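Muconate lactonizing enzyme (Corynebacterium glutamicum, PDB 3I4K) is a magnesium-binding member of the enolase superfamily, built from an N-terminal capping domain and a modified TIM barrel. Local coordinates at residues A[269-278]-A[297-306]; A[133-141]-A[347-355]. All blocks are in the same frame, centred on the assembly; numbering follows the deposited sequence.

Interaction 1 (A[269-278]-A[297-306])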
loop_
_atom_site.group_PDB
_atom_site.type_symbol
_atom_site.label_atom_id
_atom_site.label_comp_id
_atom_site.label_asym_id
_atom_site.label_seq_id
_atom_site.Cartn_x
_atom_site.Cartn_y
_atom_site.Cartn_z
ATOM N N ALA A 269 2.042 -17.373 -10.665
ATOM C CA ALA A 269 3.285 -17.469 -9.907
ATOM C C ALA A 269 3.129 -17.453 -8.392
ATOM O O ALA A 269 2.298 -16.721 -7.846
ATOM C CB ALA A 269 4.223 -16.336 -10.319
ATOM N N ASP A 270 3.961 -18.252 -7.724
ATOM C CA ASP A 270 3.971 -18.336 -6.271
ATOM C C ASP A 270 4.715 -17.146 -5.700
ATOM O O ASP A 270 4.459 -16.723 -4.576
ATOM C CB ASP A 270 4.683 -19.607 -5.806
ATOM C CG ASP A 270 3.918 -20.864 -6.145
ATOM O OD1 ASP A 270 4.428 -21.968 -5.852
ATOM O OD2 ASP A 270 2.815 -20.756 -6.703
ATOM N N VAL A 271 5.639 -16.599 -6.477
ATOM C CA VAL A 271 6.433 -15.480 -5.988
ATOM C C VAL A 271 6.538 -14.328 -6.975
ATOM O O VAL A 271 6.534 -14.532 -8.188
ATOM C CB VAL A 271 7.861 -15.961 -5.641
ATOM C CG1 VAL A 271 8.609 -14.890 -4.824
ATOM C CG2 VAL A 271 7.789 -17.286 -4.897
ATOM N N ILE A 272 6.641 -13.114 -6.448
ATOM C CA ILE A 272 6.785 -11.928 -7.284
ATOM C C ILE A 272 8.107 -11.235 -6.958
ATOM O O ILE A 272 8.396 -10.948 -5.793
ATOM C CB ILE A 272 5.648 -10.917 -7.055
ATOM C CG1 ILE A 272 4.343 -11.460 -7.653
ATOM C CG2 ILE A 272 6.004 -9.570 -7.701
ATOM C CD1 ILE A 272 3.196 -10.493 -7.565
ATOM N N ALA A 273 8.908 -10.979 -7.991
ATOM C CA ALA A 273 10.196 -10.306 -7.812
ATOM C C ALA A 273 9.902 -8.818 -7.696
ATOM O O ALA A 273 9.707 -8.138 -8.698
ATOM C CB ALA A 273 11.108 -10.582 -9.013
ATOM N N LEU A 274 9.849 -8.322 -6.464
ATOM C CA LEU A 274 9.556 -6.919 -6.212
ATOM C C LEU A 274 10.831 -6.084 -6.177
ATOM O O LEU A 274 11.740 -6.349 -5.398
ATOM C CB LEU A 274 8.754 -6.817 -4.906
ATOM C CG LEU A 274 8.586 -5.623 -3.962
ATOM C CD1 LEU A 274 8.886 -4.289 -4.615
ATOM C CD2 LEU A 274 7.157 -5.683 -3.429
ATOM N N LYS A 275 10.889 -5.086 -7.051
ATOM C CA LYS A 275 12.044 -4.203 -7.156
ATOM C C LYS A 275 11.537 -2.766 -7.134
ATOM O O LYS A 275 10.708 -2.377 -7.967
ATOM C CB LYS A 275 12.782 -4.451 -8.475
ATOM C CG LYS A 275 13.102 -5.905 -8.763
ATOM C CD LYS A 275 13.836 -6.049 -10.101
ATOM C CE LYS A 275 14.144 -7.513 -10.411
ATOM N NZ LYS A 275 14.675 -7.709 -11.780
ATOM N N THR A 276 12.035 -1.977 -6.188
ATOM C CA THR A 276 11.613 -0.590 -6.062
ATOM C C THR A 276 11.875 0.207 -7.334
ATOM O O THR A 276 11.151 1.151 -7.647
ATOM C CB THR A 276 12.307 0.077 -4.852
ATOM O OG1 THR A 276 13.733 -0.073 -4.966
ATOM C CG2 THR A 276 11.841 -0.587 -3.560
ATOM N N THR A 277 12.895 -0.191 -8.082
ATOM C CA THR A 277 13.226 0.497 -9.322
ATOM C C THR A 277 12.235 0.182 -10.446
ATOM O O THR A 277 11.681 1.092 -11.076
ATOM C CB THR A 277 14.664 0.147 -9.785
ATOM O OG1 THR A 277 14.886 -1.266 -9.666
ATOM C CG2 THR A 277 15.691 0.889 -8.924
ATOM N N LYS A 278 12.002 -1.106 -10.676
ATOM C CA LYS A 278 11.090 -1.557 -11.718
ATOM C C LYS A 278 9.637 -1.131 -11.489
ATOM O O LYS A 278 8.903 -0.919 -12.447
ATOM C CB LYS A 278 11.157 -3.080 -11.842
ATOM C CG LYS A 278 10.132 -3.693 -12.810
ATOM C CD LYS A 278 10.159 -5.232 -12.760
ATOM C CE LYS A 278 9.917 -5.758 -11.340
ATOM N NZ LYS A 278 9.779 -7.251 -11.298
ATOM N N LEU A 297 0.504 -14.357 -2.532
ATOM C CA LEU A 297 1.747 -14.503 -3.287
ATOM C C LEU A 297 2.925 -13.881 -2.534
ATOM O O LEU A 297 2.874 -12.724 -2.122
ATOM C CB LEU A 297 1.612 -13.862 -4.672
ATOM C CG LEU A 297 0.418 -14.294 -5.540
ATOM C CD1 LEU A 297 0.619 -13.743 -6.947
ATOM C CD2 LEU A 297 0.292 -15.807 -5.594
ATOM N N ALA A 298 3.982 -14.660 -2.346
ATOM C CA ALA A 298 5.161 -14.167 -1.646
ATOM C C ALA A 298 5.871 -13.110 -2.477
ATOM O O ALA A 298 5.777 -13.113 -3.706
ATOM C CB ALA A 298 6.110 -15.315 -1.365
ATOM N N CYS A 299 6.556 -12.191 -1.801
ATOM C CA CYS A 299 7.335 -11.164 -2.485
ATOM C C CYS A 299 8.812 -11.386 -2.129
ATOM O O CYS A 299 9.157 -11.677 -0.980
ATOM C CB CYS A 299 6.907 -9.753 -2.067
ATOM S SG CYS A 299 5.336 -9.173 -2.779
ATOM N N HIS A 300 9.664 -11.289 -3.139
ATOM C CA HIS A 300 11.108 -11.454 -2.990
ATOM C C HIS A 300 11.731 -10.061 -3.123
ATOM O O HIS A 300 11.297 -9.263 -3.958
ATOM C CB HIS A 300 11.625 -12.367 -4.105
ATOM C CG HIS A 300 13.098 -12.653 -4.040
ATOM N ND1 HIS A 300 13.661 -13.456 -3.071
ATOM C CD2 HIS A 300 14.109 -12.315 -4.878
ATOM C CE1 HIS A 300 14.952 -13.609 -3.322
ATOM N NE2 HIS A 300 15.247 -12.928 -4.414
ATOM N N GLY A 301 12.721 -9.753 -2.291
ATOM C CA GLY A 301 13.376 -8.458 -2.394
ATOM C C GLY A 301 14.331 -8.540 -3.577
ATOM O O GLY A 301 15.536 -8.726 -3.397
ATOM N N ALA A 302 13.788 -8.399 -4.789
ATOM C CA ALA A 302 14.572 -8.496 -6.018
ATOM C C ALA A 302 15.395 -7.253 -6.362
ATOM O O ALA A 302 15.116 -6.139 -5.903
ATOM C CB ALA A 302 13.647 -8.862 -7.202
ATOM N N THR A 303 16.395 -7.457 -7.211
ATOM C CA THR A 303 17.290 -6.380 -7.611
ATOM C C THR A 303 17.401 -6.209 -9.112
ATOM O O THR A 303 17.294 -7.172 -9.876
ATOM C CB THR A 303 18.714 -6.615 -7.053
ATOM O OG1 THR A 303 19.533 -5.482 -7.344
ATOM C CG2 THR A 303 19.342 -7.856 -7.668
ATOM N N SER A 304 17.594 -4.961 -9.521
ATOM C CA SER A 304 17.779 -4.621 -10.920
ATOM C C SER A 304 19.276 -4.336 -11.024
ATOM O O SER A 304 19.727 -3.629 -11.933
ATOM C CB SER A 304 16.990 -3.361 -11.270
ATOM O OG SER A 304 15.602 -3.624 -11.280
ATOM N N LEU A 305 20.027 -4.909 -10.080
ATOM C CA LEU A 305 21.469 -4.715 -9.973
ATOM C C LEU A 305 21.730 -3.246 -9.671
ATOM O O LEU A 305 22.511 -2.579 -10.358
ATOM C CB LEU A 305 22.188 -5.128 -11.261
ATOM C CG LEU A 305 22.718 -6.563 -11.360
ATOM C CD1 LEU A 305 22.220 -7.443 -10.213
ATOM C CD2 LEU A 305 22.296 -7.127 -12.708
ATOM N N GLU A 306 21.049 -2.749 -8.642
ATOM C CA GLU A 306 21.203 -1.360 -8.219
ATOM C C GLU A 306 22.571 -1.147 -7.599
ATOM O O GLU A 306 23.198 -2.093 -7.106
ATOM C CB GLU A 306 20.160 -0.974 -7.157
ATOM C CG GLU A 306 18.701 -0.998 -7.606
ATOM C CD GLU A 306 18.090 -2.386 -7.576
ATOM O OE1 GLU A 306 18.771 -3.337 -7.137
ATOM O OE2 GLU A 306 16.922 -2.520 -7.988
HETATM O O HOH W 1 13.520 -5.014 -3.961
HETATM O O HOH W 2 15.178 -5.527 -13.115
#
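Ala273 and Ala302 meet methyl to methyl, their CB atoms 3.6 Å apart, towards the C-terminal ends of two parallel barrel strands, 271-274 and 298-301. On the face of the sheet that carries Ala273, Val271, with CG1 anti to its N (chi1 -167°), lays that methyl against CB of His300, whose ND1 is hydrogen-bonded to the carbonyl of Tyr326. The other face carries Leu274, whose CD2 lies 4.0 Å from SG of Cys299, and further back Ile272, whose CD1 meets CD1 of Leu297. Between the faces the backbones are laced in parallel register: Ile272 N gives to Ala298 O, His300 N to Ile272 O at a nearly straight 171°, and Leu274 N to His300 O. The bond from Ala302 N to Leu274 O is weak, and a water lies within hydrogen-bonding distance of both Leu274 O and Ala302 O.

Past the strand ends the contact turns polar. Lys275, extended beyond CG, runs its methylenes over Ala302, CG pressing to 3.4 Å from CB of Ala302. Its NZ is hydrogen-bonded to Asp251, a magnesium ligand, and a water links it to OG of Ser304. Farther out, Thr277 OG1 donates to Glu306 OE2 (2.9 Å) on the lone pair turned away from the other carboxylate oxygen; Ser304 N reaches the same oxygen from above the carboxylate plane. Lys278 folds back, NZ giving a 2.7 Å bond to Ala273 O besides its salt bridge with Asp251. With helix 282-294 connecting the strands, this is a beta-alpha-beta unit of a TIM barrel, its C-terminal strand ends facing the magnesium site.

Interaction 2 (A[133-141]-A[347-355])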
loop_
_atom_site.group_PDB
_atom_site.type_symbol
_atom_site.label_atom_id
_atom_site.label_comp_id
_atom_site.label_asym_id
_atom_site.label_seq_id
_atom_site.Cartn_x
_atom_site.Cartn_y
_atom_site.Cartn_z
ATOM N N THR A 133 9.911 -0.068 11.217
ATOM C CA THR A 133 10.675 -1.279 10.971
ATOM C C THR A 133 10.002 -2.577 11.408
ATOM O O THR A 133 9.337 -2.634 12.440
ATOM C CB THR A 133 12.096 -1.179 11.601
ATOM O OG1 THR A 133 12.078 -1.648 12.950
ATOM C CG2 THR A 133 12.564 0.259 11.600
ATOM N N VAL A 134 10.179 -3.604 10.576
ATOM C CA VAL A 134 9.656 -4.944 10.799
ATOM C C VAL A 134 10.859 -5.867 10.985
ATOM O O VAL A 134 10.776 -6.892 11.672
ATOM C CB VAL A 134 8.869 -5.466 9.561
ATOM C CG1 VAL A 134 8.330 -6.862 9.835
ATOM C CG2 VAL A 134 7.737 -4.526 9.211
ATOM N N ARG A 135 11.977 -5.491 10.363
ATOM C CA ARG A 135 13.210 -6.275 10.422
ATOM C C ARG A 135 14.428 -5.367 10.256
ATOM O O ARG A 135 14.325 -4.267 9.693
ATOM C CB ARG A 135 13.212 -7.317 9.306
ATOM C CG ARG A 135 13.182 -6.678 7.922
ATOM C CD ARG A 135 13.102 -7.685 6.780
ATOM N NE ARG A 135 11.730 -7.978 6.367
ATOM C CZ ARG A 135 11.051 -9.044 6.764
ATOM N NH1 ARG A 135 11.620 -9.911 7.592
ATOM N NH2 ARG A 135 9.826 -9.260 6.311
ATOM N N ASP A 136 15.581 -5.828 10.740
ATOM C CA ASP A 136 16.807 -5.041 10.627
ATOM C C ASP A 136 17.872 -5.759 9.816
ATOM O O ASP A 136 19.016 -5.312 9.750
ATOM C CB ASP A 136 17.358 -4.676 12.014
ATOM C CG ASP A 136 17.460 -5.872 12.949
ATOM O OD1 ASP A 136 18.014 -6.913 12.545
ATOM O OD2 ASP A 136 16.993 -5.763 14.105
ATOM N N LYS A 137 17.485 -6.872 9.200
ATOM C CA LYS A 137 18.394 -7.656 8.368
ATOM C C LYS A 137 17.583 -8.611 7.491
ATOM O O LYS A 137 16.543 -9.122 7.910
ATOM C CB LYS A 137 19.370 -8.447 9.236
ATOM C CG LYS A 137 18.730 -9.576 10.007
ATOM C CD LYS A 137 19.757 -10.333 10.836
ATOM C CE LYS A 137 19.103 -11.491 11.584
ATOM N NZ LYS A 137 20.102 -12.374 12.248
ATOM N N VAL A 138 18.068 -8.856 6.279
ATOM C CA VAL A 138 17.376 -9.736 5.343
ATOM C C VAL A 138 18.291 -10.810 4.777
ATOM O O VAL A 138 19.516 -10.683 4.813
ATOM C CB VAL A 138 16.792 -8.934 4.144
ATOM C CG1 VAL A 138 15.769 -7.917 4.635
ATOM C CG2 VAL A 138 17.912 -8.217 3.393
ATOM N N ASP A 139 17.699 -11.882 4.266
ATOM C CA ASP A 139 18.499 -12.926 3.656
ATOM C C ASP A 139 18.840 -12.457 2.247
ATOM O O ASP A 139 18.100 -11.675 1.641
ATOM C CB ASP A 139 17.740 -14.245 3.626
ATOM C CG ASP A 139 17.575 -14.841 5.014
ATOM O OD1 ASP A 139 18.578 -14.876 5.761
ATOM O OD2 ASP A 139 16.458 -15.274 5.363
ATOM N N VAL A 140 19.973 -12.921 1.736
ATOM C CA VAL A 140 20.412 -12.525 0.412
ATOM C C VAL A 140 20.770 -13.727 -0.442
ATOM O O VAL A 140 21.602 -14.559 -0.062
ATOM C CB VAL A 140 21.634 -11.569 0.497
ATOM C CG1 VAL A 140 22.080 -11.143 -0.908
ATOM C CG2 VAL A 140 21.267 -10.345 1.321
ATOM N N THR A 141 20.106 -13.817 -1.587
ATOM C CA THR A 141 20.337 -14.881 -2.551
ATOM C C THR A 141 21.404 -14.332 -3.491
ATOM O O THR A 141 21.309 -13.185 -3.930
ATOM C CB THR A 141 19.057 -15.188 -3.382
ATOM O OG1 THR A 141 18.015 -15.652 -2.516
ATOM C CG2 THR A 141 19.344 -16.247 -4.440
ATOM N N TYR A 347 27.678 -7.637 4.786
ATOM C CA TYR A 347 27.180 -8.907 4.277
ATOM C C TYR A 347 27.857 -10.034 5.024
ATOM O O TYR A 347 29.050 -10.274 4.838
ATOM C CB TYR A 347 27.500 -9.064 2.786
ATOM C CG TYR A 347 26.706 -8.168 1.875
ATOM C CD1 TYR A 347 25.438 -8.544 1.418
ATOM C CD2 TYR A 347 27.221 -6.941 1.461
ATOM C CE1 TYR A 347 24.707 -7.717 0.568
ATOM C CE2 TYR A 347 26.500 -6.106 0.614
ATOM C CZ TYR A 347 25.244 -6.500 0.171
ATOM O OH TYR A 347 24.538 -5.667 -0.665
ATOM N N LYS A 348 27.111 -10.723 5.878
ATOM C CA LYS A 348 27.683 -11.841 6.610
ATOM C C LYS A 348 26.634 -12.897 6.901
ATOM O O LYS A 348 25.455 -12.589 7.073
ATOM C CB LYS A 348 28.334 -11.367 7.918
ATOM C CG LYS A 348 27.386 -10.744 8.927
ATOM C CD LYS A 348 28.130 -10.376 10.208
ATOM C CE LYS A 348 27.213 -9.682 11.212
ATOM N NZ LYS A 348 27.951 -9.236 12.432
ATOM N N ASP A 349 27.072 -14.148 6.931
ATOM C CA ASP A 349 26.187 -15.268 7.209
ATOM C C ASP A 349 24.949 -15.307 6.308
ATOM O O ASP A 349 23.849 -15.626 6.758
ATOM C CB ASP A 349 25.771 -15.237 8.683
ATOM C CG ASP A 349 26.967 -15.271 9.622
ATOM O OD1 ASP A 349 27.738 -16.256 9.563
ATOM O OD2 ASP A 349 27.138 -14.312 10.412
ATOM N N GLY A 350 25.139 -14.976 5.035
ATOM C CA GLY A 350 24.039 -15.012 4.088
ATOM C C GLY A 350 23.041 -13.880 4.202
ATOM O O GLY A 350 21.961 -13.933 3.608
ATOM N N GLN A 351 23.394 -12.846 4.952
ATOM C CA GLN A 351 22.495 -11.721 5.116
ATOM C C GLN A 351 23.210 -10.398 4.940
ATOM O O GLN A 351 24.409 -10.342 4.699
ATOM C CB GLN A 351 21.860 -11.748 6.507
ATOM C CG GLN A 351 21.351 -13.106 6.956
ATOM C CD GLN A 351 20.347 -12.981 8.084
ATOM O OE1 GLN A 351 19.161 -12.733 7.849
ATOM N NE2 GLN A 351 20.817 -13.130 9.314
ATOM N N VAL A 352 22.445 -9.330 5.061
ATOM C CA VAL A 352 22.975 -7.985 4.977
ATOM C C VAL A 352 22.105 -7.166 5.921
ATOM O O VAL A 352 20.879 -7.314 5.933
ATOM C CB VAL A 352 22.896 -7.419 3.543
ATOM C CG1 VAL A 352 21.467 -7.435 3.042
ATOM C CG2 VAL A 352 23.456 -6.003 3.516
ATOM N N ALA A 353 22.739 -6.333 6.738
ATOM C CA ALA A 353 22.005 -5.519 7.692
ATOM C C ALA A 353 21.447 -4.280 7.020
ATOM O O ALA A 353 22.046 -3.752 6.087
ATOM C CB ALA A 353 22.915 -5.122 8.850
ATOM N N ILE A 354 20.291 -3.829 7.490
ATOM C CA ILE A 354 19.664 -2.640 6.941
ATOM C C ILE A 354 20.494 -1.435 7.355
ATOM O O ILE A 354 20.919 -1.330 8.504
ATOM C CB ILE A 354 18.212 -2.457 7.466
ATOM C CG1 ILE A 354 17.247 -3.390 6.719
ATOM C CG2 ILE A 354 17.760 -1.008 7.261
ATOM C CD1 ILE A 354 17.596 -4.846 6.785
ATOM N N PRO A 355 20.740 -0.513 6.417
ATOM C CA PRO A 355 21.525 0.696 6.679
ATOM C C PRO A 355 20.880 1.598 7.724
ATOM O O PRO A 355 19.841 2.213 7.474
ATOM C CB PRO A 355 21.585 1.370 5.313
ATOM C CG PRO A 355 21.512 0.216 4.371
ATOM C CD PRO A 355 20.424 -0.619 4.984
HETATM O O HOH W 3 21.392 -16.455 2.211
#
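Strands 137-139 and 351-353 run antiparallel at 160°, with Val138 and Val352 as the hydrogen-bonded pair (N to O 3.2 Å each way) and Lys137-Ala353 and Asp139-Gln351 as the non-hydrogen-bonded pairs beside it. Two more bonds extend the ladder: Val140 N to Gly350 O, and Ile354 N to Asp136 O, nearly straight at 178° but arriving well above the carbonyl plane. Gly350, at positive phi in the type I' turn from Lys348 to Gln351, shares a water with Val140 through their two carbonyl oxygens.

The buried face is a row of branched side chains. Val352 sets CG1 between its own N and carbonyl carbon (chi1 57°), which places this one methyl against two valines: CG2 of Val140 at a tight 3.4 Å and CG2 of Val138 at 3.7 Å. Its other methyl, CG2, sits over a face of the Tyr347 ring, offset toward the rim, while Val140 CG2 comes to the edge of that ring. Ile354 brings CD1 up against the backbone of Asp136 and Lys137, where Asp136 C joins Lys137 N, and crosses the Val138 side chain at about a right angle. On the outer side Gln351 leans its CB on Val138 O, and the end of its side chain lies between Lys137 and Asp139.

Helix 308-320 packs against the buried row, Leu315 touching Val138 and Val352, and Ala319 touching Ile354. Strand 327-328 takes Val138 and Val140 through Thr328, and Tyr347 OH bonds to Leu330 O near helix 332-335, on which the ring rests.

Both interactions belong to the same mixed sheet, but in different settings. Interaction 1, largely buried, joins neighbours in the parallel barrel through a single helical crossover; interaction 2, only partly buried, brings together distant parts of the chain and adds antiparallel strand 351-353 to strand 137-144. Their chemistry follows: 269-278 with 297-306 ends in hydroxyls, a carboxylate and two lysines, the lysines reaching the magnesium ligand Asp251, whereas 133-141 with 347-355 has aliphatic packing inward and charged residues outward. The centres lie about 16 Å apart, and the two contacts touch where CE1 of His300 packs 3.8 Å from OG1 of Thr141.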